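Local coordinates for protein gp18 (Listeria monocytogenes EGD-e, PDB 3GS9), which is a prophage tail protein of the endopeptidase-tail family, probably a structural component of the phage tail, at residues A[68-74]-A[86-92]; A[299-305]-A[317-322]. One frame throughout, in Å; residues are numbered along the deposited sequence. Where two conformers were deposited one is given.

Contact 1 (A[68-74]-A[86-92])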
ATOM      1  N   GLU A  68     -10.317 -30.689   6.846  1.00 18.69           N
ATOM      2  CA  GLU A  68      -9.973 -30.156   8.177  1.00 15.61           C
ATOM      3  C   GLU A  68      -9.670 -28.657   8.102  1.00 16.93           C
ATOM      4  O   GLU A  68      -8.903 -28.227   7.244  1.00 13.87           O
ATOM      5  CB  GLU A  68      -8.734 -30.864   8.725  1.00 14.53           C
ATOM      6  CG  GLU A  68      -8.367 -30.501  10.146  1.00 17.04           C
ATOM      7  CD  GLU A  68      -7.116 -31.243  10.652  1.00 18.22           C
ATOM      8  OE1 GLU A  68      -6.643 -32.152   9.936  1.00 19.44           O
ATOM      9  OE2 GLU A  68      -6.634 -30.957  11.764  1.00 20.27           O
ATOM     10  N   PHE A  69     -10.271 -27.907   9.018  1.00 13.92           N
ATOM     11  CA  PHE A  69     -10.110 -26.438   9.149  1.00 15.39           C
ATOM     12  C   PHE A  69      -9.700 -26.178  10.575  1.00 16.04           C
ATOM     13  O   PHE A  69     -10.149 -26.889  11.499  1.00 16.71           O
ATOM     14  CB  PHE A  69     -11.408 -25.711   8.830  1.00 16.49           C
ATOM     15  CG  PHE A  69     -11.950 -25.994   7.448  1.00 12.49           C
ATOM     16  CD1 PHE A  69     -12.750 -27.125   7.202  1.00 15.89           C
ATOM     17  CD2 PHE A  69     -11.646 -25.132   6.388  1.00 15.08           C
ATOM     18  CE1 PHE A  69     -13.240 -27.390   5.937  1.00 11.50           C
ATOM     19  CE2 PHE A  69     -12.104 -25.373   5.126  1.00 13.06           C
ATOM     20  CZ  PHE A  69     -12.888 -26.512   4.868  1.00 13.87           C
ATOM     21  N   VAL A  70      -8.834 -25.201  10.780  1.00 13.31           N
ATOM     22  CA  VAL A  70      -8.254 -24.939  12.083  1.00 12.51           C
ATOM     23  C   VAL A  70      -8.633 -23.541  12.564  1.00 14.79           C
ATOM     24  O   VAL A  70      -8.486 -22.567  11.816  1.00 12.61           O
ATOM     25  CB  VAL A  70      -6.728 -25.040  11.962  1.00 11.38           C
ATOM     26  CG1 VAL A  70      -6.073 -24.757  13.302  1.00 14.60           C
ATOM     27  CG2 VAL A  70      -6.395 -26.426  11.470  1.00 12.52           C
ATOM     28  N   VAL A  71      -9.140 -23.458  13.791  1.00 14.21           N
ATOM     29  CA  VAL A  71      -9.594 -22.171  14.342  1.00 14.14           C
ATOM     30  C   VAL A  71      -8.379 -21.252  14.578  1.00 14.63           C
ATOM     31  O   VAL A  71      -7.507 -21.594  15.361  1.00 15.15           O
ATOM     32  CB  VAL A  71     -10.354 -22.398  15.653  1.00 15.99           C
ATOM     33  CG1 VAL A  71     -10.682 -21.078  16.327  1.00 15.51           C
ATOM     34  CG2 VAL A  71     -11.588 -23.309  15.411  1.00 19.15           C
ATOM     35  N   LYS A  72      -8.313 -20.122  13.845  1.00 14.50           N
ATOM     36  CA  LYS A  72      -7.284 -19.095  14.017  1.00 14.05           C
ATOM     37  C   LYS A  72      -7.817 -17.751  14.530  1.00 15.33           C
ATOM     38  O   LYS A  72      -7.079 -17.009  15.177  1.00 14.89           O
ATOM     39  CB  LYS A  72      -6.558 -18.848  12.692  1.00 14.38           C
ATOM     40  CG  LYS A  72      -5.706 -20.010  12.178  1.00 16.25           C
ATOM     41  CD  LYS A  72      -4.656 -20.306  13.202  1.00 21.52           C
ATOM     42  CE  LYS A  72      -3.459 -20.985  12.676  1.00 22.45           C
ATOM     43  NZ  LYS A  72      -2.337 -20.840  13.688  1.00 18.55           N
ATOM     44  N   GLN A  73      -9.072 -17.419  14.204  1.00 14.91           N
ATOM     45  CA  GLN A  73      -9.734 -16.263  14.758  1.00 15.32           C
ATOM     46  C   GLN A  73     -10.993 -16.702  15.473  1.00 17.99           C
ATOM     47  O   GLN A  73     -11.668 -17.622  15.020  1.00 16.29           O
ATOM     48  CB  GLN A  73     -10.052 -15.259  13.681  1.00 15.26           C
ATOM     49  CG  GLN A  73      -8.814 -14.615  13.142  1.00 19.07           C
ATOM     50  CD  GLN A  73      -9.069 -13.785  11.910  1.00 17.16           C
ATOM     51  OE1 GLN A  73      -9.409 -14.317  10.836  1.00 18.16           O
ATOM     52  NE2 GLN A  73      -8.823 -12.470  12.026  1.00 23.44           N
ATOM     53  N   LEU A  74     -11.267 -16.058  16.604  1.00 18.02           N
ATOM     54  CA  LEU A  74     -12.369 -16.408  17.494  1.00 16.31           C
ATOM     55  C   LEU A  74     -12.710 -15.203  18.360  1.00 19.13           C
ATOM     56  O   LEU A  74     -11.834 -14.602  19.023  1.00 20.46           O
ATOM     57  CB  LEU A  74     -11.961 -17.578  18.388  1.00 16.74           C
ATOM     58  CG  LEU A  74     -12.943 -18.267  19.351  1.00 19.52           C
ATOM     59  CD1 LEU A  74     -14.015 -18.984  18.568  1.00 24.83           C
ATOM     60  CD2 LEU A  74     -12.226 -19.261  20.243  1.00 20.05           C
ATOM     61  N   ASP A  86     -17.685 -16.341  17.341  1.00 16.78           N
ATOM     62  CA  ASP A  86     -17.658 -16.319  15.891  1.00 16.18           C
ATOM     63  C   ASP A  86     -16.291 -16.882  15.526  1.00 17.86           C
ATOM     64  O   ASP A  86     -15.265 -16.344  15.958  1.00 18.64           O
ATOM     65  CB  ASP A  86     -17.823 -14.904  15.347  1.00 21.39           C
ATOM     66  CG  ASP A  86     -19.223 -14.328  15.627  1.00 25.91           C
ATOM     67  OD1 ASP A  86     -20.018 -14.993  16.333  1.00 43.68           O
ATOM     68  OD2 ASP A  86     -19.520 -13.202  15.146  1.00 37.55           O
ATOM     69  N   ILE A  87     -16.304 -17.990  14.793  1.00 18.73           N
ATOM     70  CA  ILE A  87     -15.089 -18.728  14.416  1.00 17.41           C
ATOM     71  C   ILE A  87     -14.723 -18.412  12.974  1.00 16.96           C
ATOM     72  O   ILE A  87     -15.594 -18.371  12.106  1.00 16.18           O
ATOM     73  CB  ILE A  87     -15.319 -20.281  14.502  1.00 17.89           C
ATOM     74  CG1 ILE A  87     -15.408 -20.742  15.954  1.00 18.97           C
ATOM     75  CG2 ILE A  87     -14.196 -21.062  13.765  1.00 17.59           C
ATOM     76  CD1 ILE A  87     -16.717 -20.386  16.635  1.00 16.10           C
ATOM     77  N   ARG A  88     -13.440 -18.225  12.713  1.00 16.58           N
ATOM     78  CA  ARG A  88     -12.935 -18.257  11.375  0.50 17.83           C
ATOM     79  C   ARG A  88     -11.787 -19.267  11.362  1.00 16.38           C
ATOM     80  O   ARG A  88     -10.830 -19.135  12.112  1.00 15.14           O
ATOM     81  CB  ARG A  88     -12.488 -16.864  10.918  0.50 18.89           C
ATOM     82  CG  ARG A  88     -13.654 -15.925  10.591  0.50 21.00           C
ATOM     83  CD  ARG A  88     -13.186 -14.593  10.004  0.50 24.08           C
ATOM     84  NE  ARG A  88     -12.496 -14.777   8.727  0.50 30.47           N
ATOM     85  CZ  ARG A  88     -13.085 -14.922   7.541  0.50 32.25           C
ATOM     86  NH1 ARG A  88     -14.411 -14.920   7.426  0.50 38.34           N
ATOM     87  NH2 ARG A  88     -12.337 -15.084   6.454  0.50 37.48           N
ATOM     88  N   ALA A  89     -11.920 -20.280  10.509  1.00 15.38           N
ATOM     89  CA  ALA A  89     -11.025 -21.434  10.468  1.00 14.76           C
ATOM     90  C   ALA A  89     -10.526 -21.685   9.044  1.00 14.44           C
ATOM     91  O   ALA A  89     -11.250 -22.264   8.222  1.00 13.74           O
ATOM     92  CB  ALA A  89     -11.748 -22.706  11.009  1.00 12.26           C
ATOM     93  N   PRO A  90      -9.307 -21.209   8.732  1.00 14.99           N
ATOM     94  CA  PRO A  90      -8.645 -21.574   7.466  1.00 16.07           C
ATOM     95  C   PRO A  90      -8.370 -23.074   7.321  1.00 15.64           C
ATOM     96  O   PRO A  90      -8.078 -23.765   8.303  1.00 14.74           O
ATOM     97  CB  PRO A  90      -7.299 -20.844   7.548  1.00 17.68           C
ATOM     98  CG  PRO A  90      -7.600 -19.672   8.464  1.00 15.23           C
ATOM     99  CD  PRO A  90      -8.505 -20.248   9.512  1.00 14.37           C
ATOM    100  N   HIS A  91      -8.507 -23.548   6.099  1.00 15.69           N
ATOM    101  CA  HIS A  91      -8.191 -24.928   5.763  1.00 14.09           C
ATOM    102  C   HIS A  91      -6.781 -25.323   6.259  1.00 13.08           C
ATOM    103  O   HIS A  91      -5.870 -24.519   6.267  1.00 13.77           O
ATOM    104  CB  HIS A  91      -8.327 -25.112   4.270  1.00 13.04           C
ATOM    105  CG  HIS A  91      -8.222 -26.541   3.856  1.00 15.68           C
ATOM    106  ND1 HIS A  91      -7.018 -27.116   3.528  1.00 15.77           N
ATOM    107  CD2 HIS A  91      -9.150 -27.523   3.780  1.00 15.63           C
ATOM    108  CE1 HIS A  91      -7.217 -28.390   3.222  1.00 16.15           C
ATOM    109  NE2 HIS A  91      -8.502 -28.660   3.362  1.00 17.31           N
ATOM    110  N   ILE A  92      -6.631 -26.583   6.668  1.00 12.42           N
ATOM    111  CA  ILE A  92      -5.356 -27.105   7.173  1.00 14.16           C
ATOM    112  C   ILE A  92      -4.150 -26.871   6.240  1.00 13.15           C
ATOM    113  O   ILE A  92      -3.037 -26.723   6.694  1.00 13.63           O
ATOM    114  CB  ILE A  92      -5.509 -28.629   7.521  1.00 14.61           C
ATOM    115  CG1 ILE A  92      -4.341 -29.091   8.390  1.00 21.50           C
ATOM    116  CG2 ILE A  92      -5.759 -29.458   6.283  1.00 16.01           C
ATOM    117  CD1 ILE A  92      -4.409 -28.555   9.766  1.00 27.36           C
TER
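A classic beta bulge breaks the antiparallel hairpin of strands 67-74 and 83-90, where Lys72 and Gln73 both face Arg88. The carbonyl O of Arg88 takes two bonds in its plane, from Lys72 N at 3.2 Å and from Gln73 N, the latter nearly straight (175°). Arg88 N answers to Gln73 O at 3.0 Å, completing a hydrogen-bonded pair. On the face of that pair Gln73 and Arg88 run side by side, OE1 at the guanidinium edge but 3.8 Å from NE, too far to bind; the charge of Arg88 goes instead to Glu40. On the other face lie Leu74 and Ile87, branched aliphatics suited to a buried layer, with Leu74 CD1 tight against Ile87 CG1 at 3.4 Å.

The extra residue shifts the register by one between Gln73 and Phe69. Pro90 has no N-H to give to Val70 O; the pairing rests on its carbonyl, which accepts Val70 N at 3.0 Å, while its ring CD lies against Lys72 CG. His91 turns an edge to the face of Phe69 in a T-shaped pair, centroids 5.3 Å apart and planes at 86°. With chi1 at -171° the imidazole lies beside its own carbonyl carbon, and one ring face, near its rim, meets Glu68 O; Gln67 holds NE2, and Trp37 stacks on the ring. That same Glu68 O accepts Ile92 N at 2.9 Å. Gln73 and Leu74 also pair with a strand of a second subunit, so this bulged antiparallel hairpin belongs to a sheet that continues between subunits.

Contact 2 (A[299-305]-A[317-322])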
ATOM      1  N   TYR A 299     -15.560 -15.874 -25.159  1.00 17.84           N
ATOM      2  CA  TYR A 299     -14.344 -16.277 -24.465  1.00 16.37           C
ATOM      3  C   TYR A 299     -14.687 -16.972 -23.138  1.00 17.22           C
ATOM      4  O   TYR A 299     -15.755 -16.778 -22.587  1.00 17.55           O
ATOM      5  CB  TYR A 299     -13.405 -15.081 -24.215  1.00 18.78           C
ATOM      6  CG  TYR A 299     -14.086 -13.876 -23.604  1.00 17.18           C
ATOM      7  CD1 TYR A 299     -14.683 -12.898 -24.407  1.00 20.19           C
ATOM      8  CD2 TYR A 299     -14.085 -13.677 -22.237  1.00 17.59           C
ATOM      9  CE1 TYR A 299     -15.310 -11.786 -23.842  1.00 15.03           C
ATOM     10  CE2 TYR A 299     -14.702 -12.554 -21.665  1.00 16.68           C
ATOM     11  CZ  TYR A 299     -15.298 -11.598 -22.478  1.00 18.11           C
ATOM     12  OH  TYR A 299     -15.923 -10.481 -21.910  1.00 15.93           O
ATOM     13  N   ASP A 300     -13.752 -17.758 -22.634  1.00 19.76           N
ATOM     14  CA  ASP A 300     -13.943 -18.491 -21.396  1.00 19.57           C
ATOM     15  C   ASP A 300     -13.656 -17.646 -20.147  1.00 20.91           C
ATOM     16  O   ASP A 300     -12.736 -16.808 -20.114  1.00 20.75           O
ATOM     17  CB  ASP A 300     -13.031 -19.713 -21.378  1.00 19.47           C
ATOM     18  CG  ASP A 300     -13.498 -20.814 -22.308  1.00 26.84           C
ATOM     19  OD1 ASP A 300     -14.722 -20.951 -22.549  1.00 30.14           O
ATOM     20  OD2 ASP A 300     -12.619 -21.539 -22.813  1.00 38.87           O
ATOM     21  N   VAL A 301     -14.500 -17.837 -19.148  1.00 16.91           N
ATOM     22  CA  VAL A 301     -14.230 -17.363 -17.810  1.00 17.18           C
ATOM     23  C   VAL A 301     -14.177 -18.604 -16.928  1.00 18.64           C
ATOM     24  O   VAL A 301     -14.714 -19.641 -17.298  1.00 19.05           O
ATOM     25  CB  VAL A 301     -15.280 -16.357 -17.340  1.00 15.81           C
ATOM     26  CG1 VAL A 301     -15.133 -15.074 -18.126  1.00 14.70           C
ATOM     27  CG2 VAL A 301     -16.680 -16.940 -17.441  1.00 17.81           C
ATOM     28  N   GLN A 302     -13.483 -18.498 -15.807  1.00 18.77           N
ATOM     29  CA  GLN A 302     -13.192 -19.660 -14.967  1.00 18.49           C
ATOM     30  C   GLN A 302     -13.780 -19.394 -13.581  1.00 17.71           C
ATOM     31  O   GLN A 302     -13.839 -18.253 -13.124  1.00 18.58           O
ATOM     32  CB  GLN A 302     -11.679 -19.825 -14.905  1.00 23.23           C
ATOM     33  CG  GLN A 302     -11.161 -21.105 -14.397  1.00 30.50           C
ATOM     34  CD  GLN A 302      -9.667 -21.258 -14.640  1.00 31.64           C
ATOM     35  OE1 GLN A 302      -8.939 -20.273 -14.716  1.00 34.14           O
ATOM     36  NE2 GLN A 302      -9.217 -22.482 -14.793  1.00 25.24           N
ATOM     37  N   ILE A 303     -14.191 -20.459 -12.904  1.00 17.63           N
ATOM     38  CA  ILE A 303     -14.568 -20.410 -11.495  1.00 18.38           C
ATOM     39  C   ILE A 303     -13.331 -20.187 -10.588  1.00 18.00           C
ATOM     40  O   ILE A 303     -12.477 -21.055 -10.472  1.00 20.88           O
ATOM     41  CB  ILE A 303     -15.290 -21.724 -11.111  1.00 20.37           C
ATOM     42  CG1 ILE A 303     -16.603 -21.861 -11.898  1.00 20.92           C
ATOM     43  CG2 ILE A 303     -15.544 -21.764  -9.639  1.00 20.63           C
ATOM     44  CD1 ILE A 303     -17.204 -23.296 -11.860  1.00 24.90           C
ATOM     45  N   VAL A 304     -13.239 -19.001 -10.019  1.00 17.45           N
ATOM     46  CA  VAL A 304     -12.048 -18.576  -9.234  1.00 18.86           C
ATOM     47  C   VAL A 304     -12.386 -18.377  -7.750  1.00 18.04           C
ATOM     48  O   VAL A 304     -11.499 -18.097  -6.934  1.00 18.91           O
ATOM     49  CB  VAL A 304     -11.430 -17.303  -9.836  1.00 20.28           C
ATOM     50  CG1 VAL A 304     -10.989 -17.562 -11.277  1.00 21.78           C
ATOM     51  CG2 VAL A 304     -12.428 -16.130  -9.804  1.00 19.16           C
ATOM     52  N   ALA A 305     -13.664 -18.472  -7.408  1.00 19.48           N
ATOM     53  CA  ALA A 305     -14.097 -18.354  -6.018  1.00 18.90           C
ATOM     54  C   ALA A 305     -15.480 -18.883  -5.838  1.00 18.56           C
ATOM     55  O   ALA A 305     -16.270 -18.936  -6.776  1.00 18.44           O
ATOM     56  CB  ALA A 305     -14.025 -16.890  -5.495  1.00 18.02           C
ATOM     57  N   GLU A 317     -22.726 -19.014  -4.271  1.00 23.26           N
ATOM     58  CA  GLU A 317     -22.358 -17.846  -5.057  1.00 23.99           C
ATOM     59  C   GLU A 317     -20.997 -18.108  -5.657  1.00 23.65           C
ATOM     60  O   GLU A 317     -20.039 -18.340  -4.925  1.00 21.60           O
ATOM     61  CB  GLU A 317     -22.304 -16.597  -4.188  1.00 24.96           C
ATOM     62  CG  GLU A 317     -21.929 -15.311  -4.931  1.00 32.48           C
ATOM     63  CD  GLU A 317     -21.890 -14.087  -4.012  1.00 33.88           C
ATOM     64  OE1 GLU A 317     -21.619 -14.247  -2.792  1.00 47.17           O
ATOM     65  OE2 GLU A 317     -22.124 -12.960  -4.518  1.00 52.75           O
ATOM     66  N   ILE A 318     -20.915 -18.026  -6.981  1.00 22.07           N
ATOM     67  CA  ILE A 318     -19.719 -18.355  -7.727  1.00 20.51           C
ATOM     68  C   ILE A 318     -19.111 -17.070  -8.313  1.00 20.22           C
ATOM     69  O   ILE A 318     -19.838 -16.187  -8.754  1.00 22.51           O
ATOM     70  CB  ILE A 318     -20.098 -19.341  -8.856  1.00 25.20           C
ATOM     71  CG1 ILE A 318     -20.731 -20.609  -8.245  1.00 30.24           C
ATOM     72  CG2 ILE A 318     -18.910 -19.661  -9.741  1.00 26.49           C
ATOM     73  CD1 ILE A 318     -19.826 -21.298  -7.257  1.00 25.75           C
ATOM     74  N   THR A 319     -17.791 -16.980  -8.303  1.00 19.46           N
ATOM     75  CA  THR A 319     -17.090 -15.900  -9.000  1.00 20.41           C
ATOM     76  C   THR A 319     -16.436 -16.456 -10.252  1.00 21.61           C
ATOM     77  O   THR A 319     -15.667 -17.421 -10.187  1.00 20.78           O
ATOM     78  CB  THR A 319     -16.039 -15.216  -8.103  1.00 21.58           C
ATOM     79  OG1 THR A 319     -16.678 -14.753  -6.899  1.00 21.46           O
ATOM     80  CG2 THR A 319     -15.419 -14.021  -8.850  1.00 20.83           C
ATOM     81  N   LEU A 320     -16.771 -15.857 -11.413  1.00 18.06           N
ATOM     82  CA  LEU A 320     -16.230 -16.256 -12.700  1.00 19.56           C
ATOM     83  C   LEU A 320     -15.329 -15.120 -13.171  1.00 17.50           C
ATOM     84  O   LEU A 320     -15.691 -13.955 -13.063  1.00 17.17           O
ATOM     85  CB  LEU A 320     -17.349 -16.434 -13.744  1.00 18.73           C
ATOM     86  CG  LEU A 320     -18.353 -17.570 -13.549  1.00 17.74           C
ATOM     87  CD1 LEU A 320     -19.424 -17.593 -14.661  1.00 18.16           C
ATOM     88  CD2 LEU A 320     -17.578 -18.861 -13.556  1.00 18.47           C
ATOM     89  N   SER A 321     -14.139 -15.462 -13.627  1.00 18.72           N
ATOM     90  CA  SER A 321     -13.221 -14.447 -14.134  1.00 17.61           C
ATOM     91  C   SER A 321     -12.295 -14.965 -15.197  1.00 18.38           C
ATOM     92  O   SER A 321     -11.985 -16.167 -15.269  1.00 18.50           O
ATOM     93  CB  SER A 321     -12.403 -13.832 -12.992  1.00 16.09           C
ATOM     94  OG  SER A 321     -11.691 -12.663 -13.418  1.00 19.18           O
ATOM     95  N   ASN A 322     -11.833 -14.038 -16.037  1.00 17.43           N
ATOM     96  CA  ASN A 322     -10.708 -14.303 -16.942  1.00 17.80           C
ATOM     97  C   ASN A 322      -9.598 -13.280 -16.708  1.00 18.46           C
ATOM     98  O   ASN A 322      -8.745 -13.065 -17.576  1.00 20.29           O
ATOM     99  CB  ASN A 322     -11.167 -14.233 -18.406  1.00 17.16           C
ATOM    100  CG  ASN A 322     -11.445 -12.834 -18.855  1.00 18.44           C
ATOM    101  OD1 ASN A 322     -11.671 -11.939 -18.014  1.00 16.71           O
ATOM    102  ND2 ASN A 322     -11.442 -12.608 -20.208  1.00 14.47           N
TER
HETATM  103  O   HOH W   1     -10.906 -15.085 -21.490  1.00 17.20           O
HETATM  104  O   HOH W   2      -9.225 -16.897 -14.100  1.00 35.98           O
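Chi1 of 72° swings Asn322 CG between its backbone N and carbonyl carbon, and Tyr299 adopts the same kind of rotamer (49°); together they bring the amide to the phenol ring, ND2 lying 3.5 Å from Tyr299 CD2 with the two planes only 19° apart. A water joins the same corner, accepting from Asn322 ND2 at 2.8 Å and donating to Asp300 O. Asparagine suits this end of the strand because its amide can both give and take: ND2 also reaches Pro268 O, and OD1 accepts from Thr270 N. Thr270 holds the Tyr299 hydroxyl as well.

Further along, the strands form an antiparallel ladder. Gln302 and Ser321 make a hydrogen-bonded pair, with Gln302 N bound to Ser321 O at 2.8 Å and Ser321 N returning a bond to Gln302 O. A second water donates to Ser321 O and, weakly, to Gln302 OE1, while Gln302 NE2 donates to Gly285 O. The next pair, Ile303 and Leu320, is non-hydrogen-bonded; Ile303 CG1 meets Leu320 CD2 at 3.6 Å and also touches Ile318 CG2, an apolar cluster of buried, branched chains, suited to the face that Ile303 and Leu320 share. Val301 adds CG2 against Leu320 CB.

Then the register slips. Val304 and Ala305 both face Thr319 in a classic beta bulge: Val304 N donates to Thr319 O at 2.9 Å, and Thr319 N to Ala305 O at 2.9 Å. Alanine's single methyl lies 3.7 Å from Thr319 OG1, on the face it shares with that threonine. Backbone hydrogen bonds thus carry the pairing through the bulge, aliphatic packing fills the Ile303 and Leu320 face, and the amide and water satisfy polar groups at the buried Asn322 end.

How the contacts relate
Contacts 1 and 2 lie in series along the chain, the 68-74/86-92 pair closing before the 299-305/317-322 pair begins. Their centres are 26 Å apart and their nearest atoms about 12 Å, so they do not touch. Each belongs to a different sheet: contact 1 to the antiparallel sheet of the N-terminal family region, contact 2 to the mixed sheet of the following region, where strands 297-305 and 318-321 are neighbours. Both join antiparallel strands through a classic bulge. They differ in surroundings, since contact 1 meets a second subunit whereas no other chain of the assembly touches contact 2; contact 1 is thus probably part of subunit association, while contact 2 is packing within one chain.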